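Local coordinates for BH0236 protein (Bacillus halodurans, PDB 5T7A) that probably recognises beta-1,3-glucan as a family 56 carbohydrate-binding module, at residues A[77-80]-A[81-84]. Sequence-based numbering, arbitrary orientation.
Sequences TERN and GEWE
Arg-79 reaches over the hairpin to Glu-84 and grips its carboxylate side-on: NE gives a nearly straight bond (164°) to OE1 at 3.0 Å, and NH2 meets OE2 on its syn side at 2.7 Å. OE1 lies in the guanidinium plane, but the carboxylate is turned 47° from it, and NE meets OE1 from above the carboxylate plane. A bend at chi3 turns the long arginine toward its diagonal partner. In one of its two conformers Glu-82, on the same face, pairs with Arg-40, and a water bridges its OE2 to Arg-79 O.

On the other face, Glu-78 lies over the buried indole of Trp-83. Its CB sits 3.7 Å from the centroid of the six-membered ring, almost on the normal, a CH-pi contact well suited to an aliphatic stem. The chain then bends at chi2 (-90°), carrying OE2 to Gly-81 N (2.8 Å) in the type I' turn. Glycine fits there because its positive phi would press a CB against Asn-80 O.

Backbone hydrogen bonds, two for each pair, join Thr-77 with Glu-84 and Arg-79 with Glu-82. Held by both Arg-79 and Arg-40, Glu-84 should stay ionised and tie this antiparallel hairpin to strand 35-40.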
# COMPACT_ATOMS: atom_id res chain seq x y z
N THR A 77 -0.38 5.08 7.95
CA THR A 77 -0.15 5.06 9.40
C THR A 77 1.04 4.24 9.75
O THR A 77 1.14 3.10 9.35
CB THR A 77 -1.36 4.53 10.11
OG1 THR A 77 -2.49 5.37 9.77
CG2 THR A 77 -1.11 4.61 11.65
N GLU A 78 1.95 4.80 10.54
CA GLU A 78 3.17 4.10 10.95
C GLU A 78 2.92 3.26 12.16
O GLU A 78 2.32 3.72 13.12
CB GLU A 78 4.29 5.10 11.27
CG GLU A 78 5.70 4.53 11.39
CD GLU A 78 6.10 4.07 12.79
OE1 GLU A 78 5.37 4.39 13.77
OE2 GLU A 78 7.14 3.40 12.92
N ARG A 79 3.44 2.04 12.15
CA ARG A 79 3.38 1.20 13.30
C ARG A 79 4.61 0.29 13.28
O ARG A 79 4.75 -0.50 12.37
CB ARG A 79 2.10 0.35 13.24
CG ARG A 79 1.82 -0.53 14.45
CD ARG A 79 0.45 -1.22 14.43
NE ARG A 79 0.24 -2.13 13.27
CZ ARG A 79 0.68 -3.40 13.18
NH1 ARG A 79 1.36 -3.99 14.17
NH2 ARG A 79 0.41 -4.11 12.09
N ASN A 80 5.48 0.43 14.28
CA ASN A 80 6.67 -0.42 14.42
C ASN A 80 7.50 -0.50 13.20
O ASN A 80 7.97 -1.59 12.81
CB ASN A 80 6.30 -1.80 14.85
CG ASN A 80 5.68 -1.81 16.22
OD1 ASN A 80 6.03 -0.96 17.08
ND2 ASN A 80 4.73 -2.74 16.43
N GLY A 81 7.68 0.64 12.57
CA GLY A 81 8.58 0.70 11.41
C GLY A 81 7.95 0.30 10.07
O GLY A 81 8.67 0.33 9.04
N GLU A 82 6.66 -0.06 10.09
CA GLU A 82 5.88 -0.42 8.91
C GLU A 82 4.88 0.68 8.72
O GLU A 82 4.75 1.52 9.62
CB GLU A 82 5.13 -1.73 9.12
CG GLU A 82 5.99 -2.95 9.29
CD GLU A 82 5.17 -4.19 9.19
OE1 GLU A 82 5.35 -4.93 8.22
OE2 GLU A 82 4.26 -4.43 10.01
N TRP A 83 4.20 0.69 7.58
CA TRP A 83 3.19 1.71 7.24
C TRP A 83 1.97 0.96 6.68
O TRP A 83 2.08 0.03 5.87
CB TRP A 83 3.71 2.70 6.28
CG TRP A 83 4.89 3.46 6.77
CD1 TRP A 83 6.19 3.02 6.88
CD2 TRP A 83 4.87 4.78 7.29
NE1 TRP A 83 6.96 4.00 7.40
CE2 TRP A 83 6.17 5.07 7.71
CE3 TRP A 83 3.88 5.75 7.44
CZ2 TRP A 83 6.50 6.31 8.24
CZ3 TRP A 83 4.25 6.97 8.01
CH2 TRP A 83 5.55 7.21 8.38
N GLU A 84 0.78 1.38 7.09
CA GLU A 84 -0.45 0.66 6.75
C GLU A 84 -1.56 1.58 6.31
O GLU A 84 -1.63 2.75 6.78
CB GLU A 84 -0.98 -0.08 7.96
CG GLU A 84 -0.04 -1.17 8.38
CD GLU A 84 -0.46 -1.93 9.64
OE1 GLU A 84 -0.89 -1.26 10.65
OE2 GLU A 84 -0.27 -3.19 9.64
O HOH W 1 -3.79 4.54 7.71
O HOH W 2 -0.59 1.35 11.08
O HOH W 3 4.04 -3.15 12.41